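Local coordinates for protein hydroquinone dioxygenase large subunit (Pseudomonas sp., PDB 4ZXA) that forms the large subunit of PnpCD, a two-subunit, iron(II)-dependent hydroquinone 1,2-dioxygenase with a cupin-type fold that probably cleaves the aromatic ring of hydroquinone, at residues F32-F37 and A127-I132; G96-Y101 and F120-I125; L242-T247 and V315-T320; F264-D269 and K309-M314. All coordinates share one frame; numbering follows the deposited sequence.

Interaction 1 of 4, residues F32-F37 and A127-I132; sequences FQLGAF and ATFKAI
The ring of Phe32 lies against Ala131 and Ile132 of helix 122-136, the first of two bumps that strand 32-34 turns to the helix surface. With CG beside the backbone N and anti to the carbonyl carbon (chi1 -69°), the phenyl group reaches out from the strand toward the helix. CG1 of Ile132 sits over one face of this ring, displaced toward the rim, 3.9 Å from the centroid, a CH-pi contact. The two side chains run past each other in opposite directions. At the far end of the ring, Phe32 CE2 rests 3.9 Å from Ala131 CB and CZ comes near Ala131 O; the small methyl leaves room for the ring beside the helix backbone. One turn earlier in the helix, Leu34 is the second bump, touching Thr128 OG1 with CD1 at 3.8 Å and Phe129 CE1 with CD2 at 4.2 Å. The segments run nearly antiparallel, their axes 9.7 Å apart, so Phe32 and Leu34 meet successive turns of the helix. Replacing Phe32 by an alanine would probably leave Ile132 CG1 without its aromatic cover and open a gap beside the Ala131 methyl. Val18 packs against Phe32, Thr128 and Ala131, and Met70 of helix 63-75 against Phe129 and Ile132. No direct hydrogen bond spans the two segments; instead a water donates to Gln33 O at 2.7 Å and to Thr128 OG1, which is also hydrogen-bonded to Leu124 O. The contact is chiefly apolar packing of an N-terminal sheet against a helix, its polar link supplied by solvent.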
loop_
_atom_site.group_PDB
_atom_site.type_symbol
_atom_site.label_atom_id
_atom_site.label_comp_id
_atom_site.label_asym_id
_atom_site.label_seq_id
_atom_site.Cartn_x
_atom_site.Cartn_y
_atom_site.Cartn_z
ATOM N N PHE E 32 -7.261 15.126 15.923
ATOM C CA PHE E 32 -7.543 14.547 17.234
ATOM C C PHE E 32 -6.273 14.402 18.066
ATOM O O PHE E 32 -5.171 14.227 17.540
ATOM C CB PHE E 32 -8.266 13.193 17.108
ATOM C CG PHE E 32 -9.679 13.298 16.591
ATOM C CD1 PHE E 32 -9.937 13.362 15.227
ATOM C CD2 PHE E 32 -10.750 13.345 17.464
ATOM C CE1 PHE E 32 -11.241 13.465 14.746
ATOM C CE2 PHE E 32 -12.050 13.441 16.991
ATOM C CZ PHE E 32 -12.297 13.500 15.634
ATOM N N GLN E 33 -6.446 14.487 19.377
ATOM C CA GLN E 33 -5.351 14.314 20.307
ATOM C C GLN E 33 -5.647 13.110 21.181
ATOM O O GLN E 33 -6.764 12.946 21.688
ATOM C CB GLN E 33 -5.192 15.556 21.188
ATOM C CG GLN E 33 -3.932 15.545 22.053
ATOM C CD GLN E 33 -2.700 15.929 21.258
ATOM O OE1 GLN E 33 -2.794 16.692 20.298
ATOM N NE2 GLN E 33 -1.544 15.393 21.638
ATOM N N LEU E 34 -4.646 12.261 21.351
ATOM C CA LEU E 34 -4.772 11.110 22.225
ATOM C C LEU E 34 -3.452 11.020 22.941
ATOM O O LEU E 34 -2.440 10.687 22.332
ATOM C CB LEU E 34 -5.044 9.845 21.410
ATOM C CG LEU E 34 -5.260 8.538 22.169
ATOM C CD1 LEU E 34 -6.338 8.713 23.230
ATOM C CD2 LEU E 34 -5.638 7.420 21.205
ATOM N N GLY E 35 -3.451 11.350 24.230
ATOM C CA GLY E 35 -2.210 11.490 24.963
ATOM C C GLY E 35 -1.287 12.324 24.109
ATOM O O GLY E 35 -1.648 13.411 23.677
ATOM N N ALA E 36 -0.105 11.805 23.822
ATOM C CA ALA E 36 0.893 12.598 23.122
ATOM C C ALA E 36 0.805 12.467 21.609
ATOM O O ALA E 36 1.625 13.059 20.898
ATOM C CB ALA E 36 2.302 12.244 23.612
ATOM N N PHE E 37 -0.170 11.698 21.122
ATOM C CA PHE E 37 -0.346 11.498 19.682
ATOM C C PHE E 37 -1.249 12.570 19.095
ATOM O O PHE E 37 -2.233 12.962 19.704
ATOM C CB PHE E 37 -0.977 10.123 19.367
ATOM C CG PHE E 37 -0.051 8.962 19.548
ATOM C CD1 PHE E 37 0.891 8.660 18.595
ATOM C CD2 PHE E 37 -0.135 8.160 20.668
ATOM C CE1 PHE E 37 1.747 7.583 18.755
ATOM C CE2 PHE E 37 0.716 7.091 20.832
ATOM C CZ PHE E 37 1.659 6.806 19.870
ATOM N N ALA E 127 -13.243 5.484 22.201
ATOM C CA ALA E 127 -14.098 6.639 21.941
ATOM C C ALA E 127 -13.438 7.547 20.916
ATOM O O ALA E 127 -14.078 8.004 19.964
ATOM C CB ALA E 127 -14.378 7.395 23.228
ATOM N N THR E 128 -12.148 7.797 21.113
ATOM C CA THR E 128 -11.380 8.572 20.152
ATOM C C THR E 128 -11.433 7.935 18.767
ATOM O O THR E 128 -11.698 8.619 17.776
ATOM C CB THR E 128 -9.912 8.721 20.587
ATOM O OG1 THR E 128 -9.864 9.211 21.931
ATOM C CG2 THR E 128 -9.172 9.675 19.660
ATOM N N PHE E 129 -11.190 6.628 18.693
ATOM C CA PHE E 129 -11.214 5.939 17.396
ATOM C C PHE E 129 -12.577 6.002 16.693
ATOM O O PHE E 129 -12.650 6.260 15.492
ATOM C CB PHE E 129 -10.734 4.485 17.520
ATOM C CG PHE E 129 -9.239 4.329 17.516
ATOM C CD1 PHE E 129 -8.406 5.402 17.831
ATOM C CD2 PHE E 129 -8.662 3.114 17.177
ATOM C CE1 PHE E 129 -7.024 5.257 17.821
ATOM C CE2 PHE E 129 -7.284 2.952 17.163
ATOM C CZ PHE E 129 -6.461 4.022 17.490
ATOM N N LYS E 130 -13.657 5.763 17.430
ATOM C CA LYS E 130 -14.991 5.836 16.827
ATOM C C LYS E 130 -15.230 7.230 16.290
ATOM O O LYS E 130 -15.831 7.406 15.238
ATOM C CB LYS E 130 -16.069 5.478 17.845
ATOM C CG LYS E 130 -16.065 4.004 18.249
ATOM C CD LYS E 130 -17.366 3.602 18.919
ATOM C CE LYS E 130 -17.398 2.108 19.182
ATOM N NZ LYS E 130 -18.766 1.602 19.511
ATOM N N ALA E 131 -14.732 8.224 17.023
ATOM C CA ALA E 131 -14.911 9.614 16.643
ATOM C C ALA E 131 -14.111 9.933 15.384
ATOM O O ALA E 131 -14.551 10.727 14.535
ATOM C CB ALA E 131 -14.514 10.548 17.799
ATOM N N ILE E 132 -12.941 9.312 15.254
ATOM C CA ILE E 132 -12.128 9.501 14.055
ATOM C C ILE E 132 -12.817 8.900 12.818
ATOM O O ILE E 132 -12.942 9.566 11.787
ATOM C CB ILE E 132 -10.692 8.953 14.232
ATOM C CG1 ILE E 132 -9.929 9.787 15.266
ATOM C CG2 ILE E 132 -9.939 8.963 12.900
ATOM C CD1 ILE E 132 -8.653 9.151 15.732
HETATM O O HOH W 1 -9.068 11.958 22.622
#

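Interaction 2 of 4, residues G96-Y101 and F120-I125; sequences GKVDLY and FETPLI
Strands 97-102 and 116-121 pair antiparallel where Val98 meets Phe120 and Lys97 meets Glu121. Val98 and Phe120 form the hydrogen-bonded pair: Val98 N donates to Phe120 O at 2.8 Å, whereas the return bond from Phe120 N to Val98 O is weak and bent. Lys97 and Glu121 follow as a non-hydrogen-bonded pair, with Lys97 CA 3.2 Å from Phe120 O in a CA-H...O contact. Glu121 is the N-cap residue of helix 122-136, and just beyond it Thr122 N donates to Gly96 O at 3.1 Å, nearly straight at 174° but from above the carbonyl plane. A water bridges Gly96 N and Thr122 OG1. The side chains divide between the two faces of the sheet. On one, Lys97 and Glu121 lie side by side, pointing the same way; a bend at the end of the lysine (chi4 53°) turns NZ to the syn side of Glu121 OE2, closing a salt bridge of 3.0 Å. On the other face, Leu100 CB packs 4.1 Å from CE2 of the Phe120 ring, and the same CB lies 4.3 Å from CD1 of Ile125. Val98 CB also meets Ile125, at its CG2, so the first turn of helix 122-136 packs back onto strand 97-102. Leu34 of strand 32-34 touches Leu100, Phe120 and Ile125. The chemistry is accordingly two-sided: an exposed ion pair on one face and a buried hydrocarbon layer on the other, with backbone bonds carrying the pairing into the start of the helix.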
loop_
_atom_site.group_PDB
_atom_site.type_symbol
_atom_site.label_atom_id
_atom_site.label_comp_id
_atom_site.label_asym_id
_atom_site.label_seq_id
_atom_site.Cartn_x
_atom_site.Cartn_y
_atom_site.Cartn_z
ATOM N N GLY E 96 -7.957 -4.298 28.728
ATOM C CA GLY E 96 -8.419 -3.354 29.733
ATOM C C GLY E 96 -7.698 -2.054 29.469
ATOM O O GLY E 96 -8.226 -0.960 29.634
ATOM N N LYS E 97 -6.461 -2.218 29.040
ATOM C CA LYS E 97 -5.584 -1.149 28.563
ATOM C C LYS E 97 -5.114 -1.482 27.141
ATOM O O LYS E 97 -4.966 -2.653 26.786
ATOM C CB LYS E 97 -4.370 -0.998 29.486
ATOM C CG LYS E 97 -4.687 -0.435 30.873
ATOM C CD LYS E 97 -3.581 -0.781 31.884
ATOM C CE LYS E 97 -3.545 0.203 33.054
ATOM N NZ LYS E 97 -4.863 0.370 33.741
ATOM N N VAL E 98 -4.887 -0.460 26.322
ATOM C CA VAL E 98 -4.369 -0.679 24.977
ATOM C C VAL E 98 -3.195 0.246 24.695
ATOM O O VAL E 98 -3.319 1.462 24.838
ATOM C CB VAL E 98 -5.436 -0.410 23.895
ATOM C CG1 VAL E 98 -4.807 -0.483 22.513
ATOM C CG2 VAL E 98 -6.602 -1.382 24.019
ATOM N N ASP E 99 -2.065 -0.328 24.284
ATOM C CA ASP E 99 -0.929 0.463 23.829
ATOM C C ASP E 99 -1.173 0.999 22.422
ATOM O O ASP E 99 -1.545 0.250 21.531
ATOM C CB ASP E 99 0.344 -0.383 23.810
ATOM C CG ASP E 99 1.049 -0.414 25.149
ATOM O OD1 ASP E 99 0.482 0.119 26.122
ATOM O OD2 ASP E 99 2.163 -0.979 25.239
ATOM N N LEU E 100 -0.962 2.300 22.223
ATOM C CA LEU E 100 -0.818 2.843 20.872
ATOM C C LEU E 100 0.653 3.128 20.658
ATOM O O LEU E 100 1.270 3.826 21.462
ATOM C CB LEU E 100 -1.622 4.125 20.680
ATOM C CG LEU E 100 -1.497 4.759 19.297
ATOM C CD1 LEU E 100 -1.846 3.768 18.190
ATOM C CD2 LEU E 100 -2.407 5.961 19.202
ATOM N N TYR E 101 1.215 2.581 19.585
ATOM C CA TYR E 101 2.636 2.738 19.305
ATOM C C TYR E 101 2.940 3.184 17.880
ATOM O O TYR E 101 2.164 2.944 16.957
ATOM C CB TYR E 101 3.390 1.444 19.596
ATOM C CG TYR E 101 2.867 0.232 18.838
ATOM C CD1 TYR E 101 1.971 -0.646 19.435
ATOM C CD2 TYR E 101 3.287 -0.042 17.541
ATOM C CE1 TYR E 101 1.506 -1.756 18.773
ATOM C CE2 TYR E 101 2.818 -1.161 16.858
ATOM C CZ TYR E 101 1.925 -2.007 17.484
ATOM O OH TYR E 101 1.443 -3.110 16.832
ATOM N N PHE E 120 -3.369 3.303 27.180
ATOM C CA PHE E 120 -4.669 3.962 27.299
ATOM C C PHE E 120 -5.740 3.049 27.880
ATOM O O PHE E 120 -5.754 1.851 27.615
ATOM C CB PHE E 120 -5.139 4.488 25.938
ATOM C CG PHE E 120 -4.296 5.604 25.393
ATOM C CD1 PHE E 120 -4.571 6.922 25.718
ATOM C CD2 PHE E 120 -3.239 5.343 24.531
ATOM C CE1 PHE E 120 -3.805 7.968 25.203
ATOM C CE2 PHE E 120 -2.458 6.384 24.013
ATOM C CZ PHE E 120 -2.744 7.703 24.355
ATOM N N GLU E 121 -6.640 3.620 28.675
ATOM C CA GLU E 121 -7.808 2.881 29.138
ATOM C C GLU E 121 -8.679 2.607 27.921
ATOM O O GLU E 121 -9.043 3.524 27.181
ATOM C CB GLU E 121 -8.591 3.689 30.176
ATOM C CG GLU E 121 -7.818 4.032 31.453
ATOM C CD GLU E 121 -7.500 2.810 32.300
ATOM O OE1 GLU E 121 -8.274 1.826 32.255
ATOM O OE2 GLU E 121 -6.470 2.831 33.010
ATOM N N THR E 122 -9.021 1.348 27.706
ATOM C CA THR E 122 -9.733 0.984 26.489
ATOM C C THR E 122 -10.859 1.950 26.075
ATOM O O THR E 122 -10.937 2.357 24.915
ATOM C CB THR E 122 -10.249 -0.447 26.575
ATOM O OG1 THR E 122 -9.131 -1.321 26.758
ATOM C CG2 THR E 122 -10.984 -0.830 25.304
ATOM N N PRO E 123 -11.723 2.336 27.017
ATOM C CA PRO E 123 -12.857 3.164 26.585
ATOM C C PRO E 123 -12.455 4.515 25.992
ATOM O O PRO E 123 -13.158 5.005 25.102
ATOM C CB PRO E 123 -13.674 3.360 27.874
ATOM C CG PRO E 123 -13.241 2.252 28.773
ATOM C CD PRO E 123 -11.795 1.990 28.446
ATOM N N LEU E 124 -11.357 5.103 26.464
ATOM C CA LEU E 124 -10.895 6.387 25.932
ATOM C C LEU E 124 -10.395 6.268 24.481
ATOM O O LEU E 124 -10.858 6.993 23.586
ATOM C CB LEU E 124 -9.814 6.999 26.836
ATOM C CG LEU E 124 -9.155 8.281 26.313
ATOM C CD1 LEU E 124 -10.193 9.376 26.074
ATOM C CD2 LEU E 124 -8.046 8.767 27.243
ATOM N N ILE E 125 -9.460 5.351 24.241
ATOM C CA ILE E 125 -8.943 5.149 22.893
ATOM C C ILE E 125 -10.046 4.679 21.952
ATOM O O ILE E 125 -10.061 5.050 20.771
ATOM C CB ILE E 125 -7.763 4.159 22.851
ATOM C CG1 ILE E 125 -7.271 3.993 21.410
ATOM C CG2 ILE E 125 -8.160 2.822 23.443
ATOM C CD1 ILE E 125 -5.861 3.498 21.309
HETATM O O HOH W 2 -8.692 -3.746 25.794
#

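Interaction 3 of 4, residues L242-T247 and V315-T320; sequences LFCPTT and VWENAT
Trp316 swings its indole away from the backbone N (chi1 175°), and Phe243 has chi1 at -90°, away from a regular staggered position, which brings the two rings together on one face of the sheet. The edge of Phe243 meets the face of the indole in an offset edge-to-face pair: CE1 lies 3.4 Å from Trp316 CD1, and the planes stand at 88°. Indole NE1 is hydrogen-bonded to Ser241 OG. On the other face, Cys244 SG rests 3.7 Å from CD of the extended Glu317 side chain, and Leu242 CD1 meets Ala319 CB at 4.0 Å. Leu242 and Glu317 set the antiparallel register, Leu242 N donating to Glu317 O at 2.9 Å and Glu317 N to Leu242 O at 2.8 Å. Cys244 N also donates to Val315 O, but the return bond is long and weak. Thr246 CG2 touches Val315 CG2; Thr246 OG1 is held by Asn231 N and Glu248. The small subunit adds Gln151 against Phe243 and Gly56 against Trp316. Strands 241-249 and 310-318 are neighbours in an antiparallel sheet, consistent with the cupin fold named for this enzyme, and Thr246, farther along the first, lines the pocket that binds 4-hydroxybenzonitrile.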
loop_
_atom_site.group_PDB
_atom_site.type_symbol
_atom_site.label_atom_id
_atom_site.label_comp_id
_atom_site.label_asym_id
_atom_site.label_seq_id
_atom_site.Cartn_x
_atom_site.Cartn_y
_atom_site.Cartn_z
ATOM N N LEU E 242 -15.519 -20.990 19.833
ATOM C CA LEU E 242 -16.386 -20.194 18.961
ATOM C C LEU E 242 -16.043 -20.384 17.474
ATOM O O LEU E 242 -14.883 -20.247 17.049
ATOM C CB LEU E 242 -16.310 -18.708 19.305
ATOM C CG LEU E 242 -16.402 -18.244 20.755
ATOM C CD1 LEU E 242 -16.120 -16.742 20.849
ATOM C CD2 LEU E 242 -17.749 -18.575 21.367
ATOM N N PHE E 243 -17.057 -20.708 16.685
ATOM C CA PHE E 243 -16.907 -20.662 15.237
ATOM C C PHE E 243 -17.200 -19.235 14.754
ATOM O O PHE E 243 -18.304 -18.723 14.955
ATOM C CB PHE E 243 -17.818 -21.689 14.568
ATOM C CG PHE E 243 -17.171 -23.034 14.373
ATOM C CD1 PHE E 243 -15.962 -23.333 14.989
ATOM C CD2 PHE E 243 -17.752 -23.990 13.550
ATOM C CE1 PHE E 243 -15.348 -24.576 14.793
ATOM C CE2 PHE E 243 -17.146 -25.224 13.354
ATOM C CZ PHE E 243 -15.948 -25.521 13.975
ATOM N N CYS E 244 -16.214 -18.588 14.139
ATOM C CA CYS E 244 -16.369 -17.190 13.719
ATOM C C CYS E 244 -16.056 -16.994 12.245
ATOM O O CYS E 244 -15.025 -16.413 11.909
ATOM C CB CYS E 244 -15.448 -16.284 14.533
ATOM S SG CYS E 244 -15.401 -16.653 16.307
ATOM N N PRO E 245 -16.950 -17.468 11.359
ATOM C CA PRO E 245 -16.715 -17.392 9.912
ATOM C C PRO E 245 -16.730 -15.948 9.463
ATOM O O PRO E 245 -17.282 -15.097 10.163
ATOM C CB PRO E 245 -17.934 -18.101 9.313
ATOM C CG PRO E 245 -18.640 -18.758 10.487
ATOM C CD PRO E 245 -18.296 -17.959 11.680
ATOM N N THR E 246 -16.151 -15.683 8.298
ATOM C CA THR E 246 -16.112 -14.340 7.735
ATOM C C THR E 246 -15.796 -14.455 6.241
ATOM O O THR E 246 -15.204 -15.439 5.809
ATOM C CB THR E 246 -15.045 -13.478 8.443
ATOM O OG1 THR E 246 -14.919 -12.216 7.788
ATOM C CG2 THR E 246 -13.696 -14.174 8.428
ATOM N N THR E 247 -16.218 -13.464 5.458
ATOM C CA THR E 247 -15.983 -13.459 4.027
ATOM C C THR E 247 -14.859 -12.485 3.708
ATOM O O THR E 247 -14.929 -11.316 4.063
ATOM C CB THR E 247 -17.271 -13.111 3.251
ATOM O OG1 THR E 247 -17.665 -11.768 3.545
ATOM C CG2 THR E 247 -18.398 -14.062 3.667
ATOM N N VAL E 315 -12.854 -18.867 10.990
ATOM C CA VAL E 315 -11.886 -18.602 12.057
ATOM C C VAL E 315 -12.393 -19.236 13.353
ATOM O O VAL E 315 -13.486 -18.921 13.840
ATOM C CB VAL E 315 -11.636 -17.083 12.277
ATOM C CG1 VAL E 315 -10.567 -16.868 13.357
ATOM C CG2 VAL E 315 -11.239 -16.397 10.971
ATOM N N TRP E 316 -11.614 -20.158 13.896
ATOM C CA TRP E 316 -12.049 -20.879 15.076
ATOM C C TRP E 316 -11.353 -20.303 16.322
ATOM O O TRP E 316 -10.149 -20.452 16.510
ATOM C CB TRP E 316 -11.761 -22.362 14.911
ATOM C CG TRP E 316 -12.053 -23.209 16.108
ATOM C CD1 TRP E 316 -13.116 -23.105 16.971
ATOM C CD2 TRP E 316 -11.261 -24.307 16.575
ATOM N NE1 TRP E 316 -13.031 -24.083 17.946
ATOM C CE2 TRP E 316 -11.899 -24.828 17.723
ATOM C CE3 TRP E 316 -10.067 -24.893 16.142
ATOM C CZ2 TRP E 316 -11.384 -25.907 18.433
ATOM C CZ3 TRP E 316 -9.554 -25.968 16.854
ATOM C CH2 TRP E 316 -10.215 -26.461 17.990
ATOM N N GLU E 317 -12.125 -19.637 17.167
ATOM C CA GLU E 317 -11.552 -18.925 18.292
ATOM C C GLU E 317 -11.765 -19.659 19.602
ATOM O O GLU E 317 -12.665 -20.500 19.726
ATOM C CB GLU E 317 -12.137 -17.516 18.378
ATOM C CG GLU E 317 -11.633 -16.576 17.286
ATOM C CD GLU E 317 -12.199 -15.174 17.428
ATOM O OE1 GLU E 317 -12.835 -14.896 18.470
ATOM O OE2 GLU E 317 -12.023 -14.357 16.496
ATOM N N ASN E 318 -10.937 -19.310 20.577
ATOM C CA ASN E 318 -11.002 -19.878 21.911
ATOM C C ASN E 318 -11.072 -18.749 22.934
ATOM O O ASN E 318 -10.086 -18.075 23.192
ATOM C CB ASN E 318 -9.777 -20.757 22.167
ATOM C CG ASN E 318 -9.798 -21.404 23.552
ATOM O OD1 ASN E 318 -10.699 -21.153 24.354
ATOM N ND2 ASN E 318 -8.805 -22.238 23.831
ATOM N N ALA E 319 -12.244 -18.552 23.518
ATOM C CA ALA E 319 -12.503 -17.396 24.360
ATOM C C ALA E 319 -12.168 -17.616 25.849
ATOM O O ALA E 319 -12.707 -16.933 26.726
ATOM C CB ALA E 319 -13.952 -16.968 24.197
ATOM N N THR E 320 -11.280 -18.563 26.129
ATOM C CA THR E 320 -10.826 -18.826 27.490
ATOM C C THR E 320 -9.952 -17.679 28.044
ATOM O O THR E 320 -8.918 -17.332 27.465
ATOM C CB THR E 320 -10.037 -20.150 27.544
ATOM O OG1 THR E 320 -10.861 -21.230 27.070
ATOM C CG2 THR E 320 -9.573 -20.432 28.965
#

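Interaction 4 of 4, residues F264-D269 and K309-M314; sequences FIQMSD and KRSMLM
Backbone hydrogen bonds join Ile265 and Met314 in both directions, N to O at 2.9 Å each way. Gln266 and Leu313 follow as a non-hydrogen-bonded pair; past it, Met312 O accepts from two successive amides, Met267 N at 2.8 Å and Ser268 N at 3.1 Å. Side-chain polar bonds then take over: Met312 N donates to Ser268 OG at 3.0 Å, and that hydroxyl in turn donates to Asp269 OD2. Gln266, bent at chi2 (69°), turns back over its own segment, where NE2 donates to Ser268 O in the amide plane. Lys309 NZ forms a salt bridge with Asp269 OD2 at 2.9 Å, the hydroxyl and the amine reaching it from opposite faces of the carboxylate. With Asp269 replaced by an alanine, Lys309 NZ would probably lose its anionic mate and the Ser268 hydroxyl its acceptor. Asp269 OD1 also accepts from Val13 N, and Lys309 NZ donates to Thr12, both of the small subunit. Among apolar contacts, Leu313 CD1 lies 4.0 Å from Phe264 CB and 3.4 Å from Gln266 OE1, and Met267 SD 4.1 Å from Met314 CB. Within this antiparallel pairing, Phe264 lines the pocket holding 4-hydroxybenzonitrile near the cadmium site.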
loop_
_atom_site.group_PDB
_atom_site.type_symbol
_atom_site.label_atom_id
_atom_site.label_comp_id
_atom_site.label_asym_id
_atom_site.label_seq_id
_atom_site.Cartn_x
_atom_site.Cartn_y
_atom_site.Cartn_z
ATOM N N PHE E 264 -7.442 -21.663 11.242
ATOM C CA PHE E 264 -8.158 -21.270 10.039
ATOM C C PHE E 264 -8.637 -22.529 9.288
ATOM O O PHE E 264 -7.836 -23.422 9.007
ATOM C CB PHE E 264 -7.228 -20.466 9.123
ATOM C CG PHE E 264 -6.820 -19.115 9.660
ATOM C CD1 PHE E 264 -7.497 -18.522 10.714
ATOM C CD2 PHE E 264 -5.765 -18.418 9.081
ATOM C CE1 PHE E 264 -7.118 -17.266 11.200
ATOM C CE2 PHE E 264 -5.383 -17.157 9.557
ATOM C CZ PHE E 264 -6.065 -16.584 10.622
ATOM N N ILE E 265 -9.934 -22.621 8.988
ATOM C CA ILE E 265 -10.448 -23.651 8.071
ATOM C C ILE E 265 -11.020 -22.986 6.830
ATOM O O ILE E 265 -12.073 -22.338 6.904
ATOM C CB ILE E 265 -11.614 -24.427 8.654
ATOM C CG1 ILE E 265 -11.367 -24.798 10.122
ATOM C CG2 ILE E 265 -11.909 -25.651 7.786
ATOM C CD1 ILE E 265 -10.635 -26.074 10.328
ATOM N N GLN E 266 -10.346 -23.141 5.693
ATOM C CA GLN E 266 -10.775 -22.463 4.471
ATOM C C GLN E 266 -11.975 -23.189 3.839
ATOM O O GLN E 266 -11.876 -24.357 3.457
ATOM C CB GLN E 266 -9.599 -22.325 3.489
ATOM C CG GLN E 266 -9.875 -21.457 2.269
ATOM C CD GLN E 266 -10.035 -19.993 2.631
ATOM O OE1 GLN E 266 -9.368 -19.503 3.537
ATOM N NE2 GLN E 266 -10.925 -19.287 1.932
ATOM N N MET E 267 -13.113 -22.508 3.732
ATOM C CA MET E 267 -14.334 -23.199 3.313
ATOM C C MET E 267 -14.626 -23.090 1.820
ATOM O O MET E 267 -15.139 -24.036 1.216
ATOM C CB MET E 267 -15.545 -22.765 4.151
ATOM C CG MET E 267 -15.509 -23.310 5.560
ATOM S SD MET E 267 -16.980 -22.929 6.533
ATOM C CE MET E 267 -17.112 -21.167 6.284
ATOM N N SER E 268 -14.298 -21.945 1.227
ATOM C CA SER E 268 -14.454 -21.767 -0.214
ATOM C C SER E 268 -13.269 -21.028 -0.812
ATOM O O SER E 268 -12.621 -20.239 -0.134
ATOM C CB SER E 268 -15.732 -20.997 -0.537
ATOM O OG SER E 268 -15.462 -19.618 -0.682
ATOM N N ASP E 269 -12.988 -21.302 -2.081
ATOM C CA ASP E 269 -11.973 -20.580 -2.826
ATOM C C ASP E 269 -10.581 -20.715 -2.205
ATOM O O ASP E 269 -10.193 -21.818 -1.808
ATOM C CB ASP E 269 -12.408 -19.128 -3.009
ATOM C CG ASP E 269 -13.727 -19.032 -3.767
ATOM O OD1 ASP E 269 -13.721 -19.315 -4.988
ATOM O OD2 ASP E 269 -14.777 -18.713 -3.154
ATOM N N LYS E 309 -10.688 -13.503 -4.773
ATOM C CA LYS E 309 -12.139 -13.568 -4.797
ATOM C C LYS E 309 -12.687 -13.633 -3.377
ATOM O O LYS E 309 -12.139 -14.338 -2.538
ATOM C CB LYS E 309 -12.638 -14.795 -5.580
ATOM C CG LYS E 309 -14.139 -15.009 -5.422
ATOM C CD LYS E 309 -14.662 -16.166 -6.256
ATOM C CE LYS E 309 -16.170 -16.410 -6.057
ATOM N NZ LYS E 309 -16.512 -16.941 -4.702
ATOM N N ARG E 310 -13.767 -12.904 -3.114
ATOM C CA ARG E 310 -14.486 -13.051 -1.857
ATOM C C ARG E 310 -14.642 -14.535 -1.538
ATOM O O ARG E 310 -15.294 -15.267 -2.292
ATOM C CB ARG E 310 -15.859 -12.390 -1.945
ATOM C CG ARG E 310 -16.363 -11.758 -0.645
ATOM C CD ARG E 310 -17.779 -11.231 -0.844
ATOM N NE ARG E 310 -18.326 -10.481 0.279
ATOM C CZ ARG E 310 -18.037 -9.206 0.529
ATOM N NH1 ARG E 310 -17.181 -8.543 -0.248
ATOM N NH2 ARG E 310 -18.598 -8.594 1.565
ATOM N N SER E 311 -14.058 -14.965 -0.415
ATOM C CA SER E 311 -14.045 -16.368 -0.022
ATOM C C SER E 311 -14.569 -16.601 1.396
ATOM O O SER E 311 -14.549 -15.706 2.239
ATOM C CB SER E 311 -12.631 -16.934 -0.129
ATOM O OG SER E 311 -11.740 -16.218 0.704
ATOM N N MET E 312 -15.010 -17.827 1.658
ATOM C CA MET E 312 -15.579 -18.145 2.950
ATOM C C MET E 312 -14.501 -18.742 3.822
ATOM O O MET E 312 -13.946 -19.796 3.497
ATOM C CB MET E 312 -16.736 -19.115 2.787
ATOM C CG MET E 312 -17.800 -18.615 1.826
ATOM S SD MET E 312 -19.230 -19.709 1.862
ATOM C CE MET E 312 -20.392 -18.776 0.852
ATOM N N LEU E 313 -14.176 -18.053 4.911
ATOM C CA LEU E 313 -13.145 -18.526 5.830
ATOM C C LEU E 313 -13.735 -18.750 7.211
ATOM O O LEU E 313 -14.451 -17.906 7.746
ATOM C CB LEU E 313 -11.975 -17.537 5.929
ATOM C CG LEU E 313 -10.959 -17.806 7.056
ATOM C CD1 LEU E 313 -10.202 -19.108 6.822
ATOM C CD2 LEU E 313 -9.973 -16.677 7.182
ATOM N N MET E 314 -13.433 -19.898 7.793
ATOM C CA MET E 314 -13.844 -20.136 9.161
ATOM C C MET E 314 -12.683 -19.858 10.110
ATOM O O MET E 314 -11.646 -20.525 10.032
ATOM C CB MET E 314 -14.330 -21.568 9.332
ATOM C CG MET E 314 -14.552 -21.943 10.790
ATOM S SD MET E 314 -16.002 -21.130 11.470
ATOM C CE MET E 314 -17.331 -22.024 10.666
#

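From the N terminus, interaction 1 closes the first long loop, bringing strand 32-34 to helix 122-136. Interaction 2 is nested inside it, joining strand 97-102 to the end of strand 116-121 and the start of that same helix; the two touch where Leu34 packs on Phe120. Both close before interaction 3 opens, their centres 29 and 24 Å from its own. Interaction 3 spans from strand 241-249 to strand 310-318, and interaction 4 is nested within it, adding strand 262-266 on the other flank of 310-318. The first pair ties the N-terminal sheet and a helix to the sheet holding strands 97-102 and 116-121; the second joins three neighbouring strands of the sheet beside the ligand pocket.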